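Long-range contact in regulatory protein SWI6 (Saccharomyces cerevisiae, PDB 1SW6), which serves as the shared subunit of the SBF and MBF transcription complexes, which drive cell-cycle-dependent gene expression in budding yeast, and is seen here as its ankyrin-repeat domain: residues A[181-186]-A[222-227]. Residues are numbered along the deposited sequence; the frame is centred on the assembly and turned at random.
Sequences GTFEAL and KYYLDI
F183 reaches from the start of helix 183-190 into the side of helix 218-234, where Y224 and I227, one turn apart, receive its ring. With CG anti to the backbone N (chi1 -166°), the phenyl group is carried across to the neighbouring helix. Y224 turns a ring edge onto it: Y224 CD2 stands 3.5 Å above the F183 ring plane, over its centre, in an edge-to-face pair with planes at 50°. I227 works from another side, its CB in the plane of the phenyl ring at the edge and its CG2 3.5 Å from F183 CD2. I227 CG2 also packs 3.6 Å from E184 CB, so one methyl touches two successive side chains, F183 and E184. Y223 touches the base of the phenylalanine side chain, its CE2 3.9 Å from F183 CB, and I227 CG1 sits over one face of the Y223 ring.

Were F183 cut back to an alanine, the edge of Y224 and the CG2 methyl of I227 would probably lose the ring they pack on, leaving a gap between the helices.

Polar groups meet through water. One molecule is bound by Y223 OH at 2.7 Å and accepts from E184 N in the first turn of helix 183-190, with a weak bond to G181 O; a second joins I227 O to E184 OE2, weakly at the carboxylate, which is in a salt bridge with K234. Y224 OH is hydrogen-bonded to S174 O, and F183 also touches A171 and V172 of helix 167-173.

The contact thus joins ankyrin repeats 2 and 3, helix against helix as in other ankyrin stacks. No direct hydrogen bond crosses it: aromatic and aliphatic packing makes the join, and water bridges its more polar margin.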
ATOM      1  N   GLY A 181     -12.272  14.886   3.422  1.00 39.45           N
ATOM      2  CA  GLY A 181     -12.290  16.324   3.633  1.00 39.13           C
ATOM      3  C   GLY A 181     -11.403  16.792   4.775  1.00 38.46           C
ATOM      4  O   GLY A 181     -11.728  17.758   5.461  1.00 38.33           O
ATOM      5  N   THR A 182     -10.282  16.110   4.986  1.00 37.63           N
ATOM      6  CA  THR A 182      -9.365  16.477   6.063  1.00 37.58           C
ATOM      7  C   THR A 182      -8.122  17.213   5.581  1.00 36.18           C
ATOM      8  O   THR A 182      -7.341  17.698   6.393  1.00 36.09           O
ATOM      9  CB  THR A 182      -8.873  15.227   6.843  1.00 38.38           C
ATOM     10  OG1 THR A 182      -8.448  14.221   5.913  1.00 37.21           O
ATOM     11  CG2 THR A 182      -9.982  14.669   7.732  1.00 38.65           C
ATOM     12  N   PHE A 183      -7.937  17.306   4.268  1.00 35.62           N
ATOM     13  CA  PHE A 183      -6.737  17.947   3.729  1.00 34.62           C
ATOM     14  C   PHE A 183      -6.407  19.349   4.229  1.00 35.09           C
ATOM     15  O   PHE A 183      -5.272  19.600   4.644  1.00 35.30           O
ATOM     16  CB  PHE A 183      -6.771  17.965   2.200  1.00 32.74           C
ATOM     17  CG  PHE A 183      -5.442  18.291   1.576  1.00 32.64           C
ATOM     18  CD1 PHE A 183      -4.332  17.472   1.800  1.00 31.74           C
ATOM     19  CD2 PHE A 183      -5.295  19.404   0.760  1.00 31.20           C
ATOM     20  CE1 PHE A 183      -3.097  17.760   1.215  1.00 30.17           C
ATOM     21  CE2 PHE A 183      -4.060  19.700   0.171  1.00 27.80           C
ATOM     22  CZ  PHE A 183      -2.962  18.874   0.400  1.00 30.04           C
ATOM     23  N   GLU A 184      -7.370  20.266   4.186  1.00 34.56           N
ATOM     24  CA  GLU A 184      -7.089  21.622   4.623  1.00 35.57           C
ATOM     25  C   GLU A 184      -6.683  21.673   6.085  1.00 35.03           C
ATOM     26  O   GLU A 184      -5.759  22.408   6.444  1.00 33.03           O
ATOM     27  CB  GLU A 184      -8.281  22.550   4.359  1.00 37.57           C
ATOM     28  CG  GLU A 184      -7.999  24.013   4.732  1.00 41.87           C
ATOM     29  CD  GLU A 184      -8.864  25.006   3.959  1.00 44.53           C
ATOM     30  OE1 GLU A 184      -9.900  24.597   3.396  1.00 44.90           O
ATOM     31  OE2 GLU A 184      -8.509  26.201   3.918  1.00 46.68           O
ATOM     32  N   ALA A 185      -7.356  20.892   6.930  1.00 33.75           N
ATOM     33  CA  ALA A 185      -7.012  20.865   8.350  1.00 31.22           C
ATOM     34  C   ALA A 185      -5.640  20.210   8.518  1.00 30.94           C
ATOM     35  O   ALA A 185      -4.864  20.582   9.403  1.00 29.69           O
ATOM     36  CB  ALA A 185      -8.069  20.082   9.143  1.00 32.62           C
ATOM     37  N   LEU A 186      -5.343  19.234   7.665  1.00 29.90           N
ATOM     38  CA  LEU A 186      -4.044  18.544   7.725  1.00 30.83           C
ATOM     39  C   LEU A 186      -2.853  19.496   7.500  1.00 29.89           C
ATOM     40  O   LEU A 186      -1.782  19.333   8.086  1.00 31.17           O
ATOM     41  CB  LEU A 186      -3.993  17.436   6.677  1.00 29.15           C
ATOM     42  CG  LEU A 186      -2.754  16.537   6.687  1.00 30.02           C
ATOM     43  CD1 LEU A 186      -2.738  15.680   7.949  1.00 28.76           C
ATOM     44  CD2 LEU A 186      -2.782  15.639   5.448  1.00 30.25           C
ATOM     45  N   LYS A 222      -7.278  17.924  -8.127  1.00 34.95           N
ATOM     46  CA  LYS A 222      -7.742  19.284  -8.362  1.00 35.92           C
ATOM     47  C   LYS A 222      -8.001  19.891  -6.986  1.00 35.63           C
ATOM     48  O   LYS A 222      -7.590  21.013  -6.687  1.00 34.39           O
ATOM     49  CB  LYS A 222      -9.038  19.265  -9.172  1.00 39.47           C
ATOM     50  CG  LYS A 222      -9.651  20.644  -9.457  1.00 42.30           C
ATOM     51  CD  LYS A 222      -8.836  21.404 -10.497  1.00 43.82           C
ATOM     52  CE  LYS A 222      -9.644  22.535 -11.126  1.00 45.44           C
ATOM     53  NZ  LYS A 222     -10.082  23.570 -10.143  1.00 47.95           N
ATOM     54  N   TYR A 223      -8.681  19.122  -6.147  1.00 35.08           N
ATOM     55  CA  TYR A 223      -9.023  19.544  -4.794  1.00 33.41           C
ATOM     56  C   TYR A 223      -7.785  19.884  -3.970  1.00 32.71           C
ATOM     57  O   TYR A 223      -7.738  20.920  -3.297  1.00 34.33           O
ATOM     58  CB  TYR A 223      -9.802  18.426  -4.110  1.00 33.14           C
ATOM     59  CG  TYR A 223     -10.131  18.666  -2.655  1.00 33.09           C
ATOM     60  CD1 TYR A 223     -11.261  19.393  -2.290  1.00 32.68           C
ATOM     61  CD2 TYR A 223      -9.350  18.100  -1.645  1.00 32.73           C
ATOM     62  CE1 TYR A 223     -11.618  19.544  -0.954  1.00 34.15           C
ATOM     63  CE2 TYR A 223      -9.697  18.247  -0.303  1.00 36.06           C
ATOM     64  CZ  TYR A 223     -10.840  18.965   0.030  1.00 34.88           C
ATOM     65  OH  TYR A 223     -11.238  19.044   1.342  1.00 40.21           O
ATOM     66  N   TYR A 224      -6.785  19.005  -4.014  1.00 31.64           N
ATOM     67  CA  TYR A 224      -5.547  19.216  -3.268  1.00 31.15           C
ATOM     68  C   TYR A 224      -4.845  20.505  -3.699  1.00 30.93           C
ATOM     69  O   TYR A 224      -4.420  21.313  -2.861  1.00 30.59           O
ATOM     70  CB  TYR A 224      -4.614  18.006  -3.455  1.00 30.22           C
ATOM     71  CG  TYR A 224      -5.113  16.731  -2.794  1.00 27.82           C
ATOM     72  CD1 TYR A 224      -4.784  15.487  -3.313  1.00 28.61           C
ATOM     73  CD2 TYR A 224      -5.904  16.775  -1.635  1.00 29.23           C
ATOM     74  CE1 TYR A 224      -5.228  14.296  -2.703  1.00 28.49           C
ATOM     75  CE2 TYR A 224      -6.361  15.594  -1.014  1.00 29.16           C
ATOM     76  CZ  TYR A 224      -6.019  14.361  -1.559  1.00 30.30           C
ATOM     77  OH  TYR A 224      -6.482  13.194  -0.991  1.00 30.43           O
ATOM     78  N   LEU A 225      -4.745  20.700  -5.007  1.00 30.40           N
ATOM     79  CA  LEU A 225      -4.107  21.891  -5.556  1.00 31.19           C
ATOM     80  C   LEU A 225      -4.794  23.171  -5.102  1.00 30.97           C
ATOM     81  O   LEU A 225      -4.129  24.091  -4.619  1.00 32.37           O
ATOM     82  CB  LEU A 225      -4.096  21.833  -7.081  1.00 28.73           C
ATOM     83  CG  LEU A 225      -3.612  23.101  -7.799  1.00 32.13           C
ATOM     84  CD1 LEU A 225      -2.218  23.483  -7.294  1.00 31.51           C
ATOM     85  CD2 LEU A 225      -3.579  22.862  -9.299  1.00 29.64           C
ATOM     86  N   ASP A 226      -6.117  23.236  -5.246  1.00 31.75           N
ATOM     87  CA  ASP A 226      -6.844  24.444  -4.855  1.00 32.42           C
ATOM     88  C   ASP A 226      -6.820  24.684  -3.349  1.00 31.60           C
ATOM     89  O   ASP A 226      -6.662  25.814  -2.914  1.00 32.09           O
ATOM     90  CB  ASP A 226      -8.293  24.404  -5.357  1.00 33.62           C
ATOM     91  CG  ASP A 226      -8.389  24.465  -6.875  1.00 36.96           C
ATOM     92  OD1 ASP A 226      -7.468  25.018  -7.521  1.00 35.49           O
ATOM     93  OD2 ASP A 226      -9.391  23.967  -7.427  1.00 37.89           O
ATOM     94  N   ILE A 227      -6.976  23.628  -2.558  1.00 32.27           N
ATOM     95  CA  ILE A 227      -6.933  23.771  -1.104  1.00 33.49           C
ATOM     96  C   ILE A 227      -5.566  24.294  -0.669  1.00 32.98           C
ATOM     97  O   ILE A 227      -5.474  25.139   0.214  1.00 32.38           O
ATOM     98  CB  ILE A 227      -7.184  22.422  -0.367  1.00 34.86           C
ATOM     99  CG1 ILE A 227      -8.661  22.038  -0.452  1.00 34.90           C
ATOM    100  CG2 ILE A 227      -6.763  22.531   1.092  1.00 34.49           C
ATOM    101  CD1 ILE A 227      -9.591  23.076   0.137  1.00 33.66           C
TER
HETATM  102  O   HOH W   1     -10.242  19.921   3.679  1.00 43.21           O
HETATM  103  O   HOH W   2      -7.912  26.447   1.150  1.00 36.57           O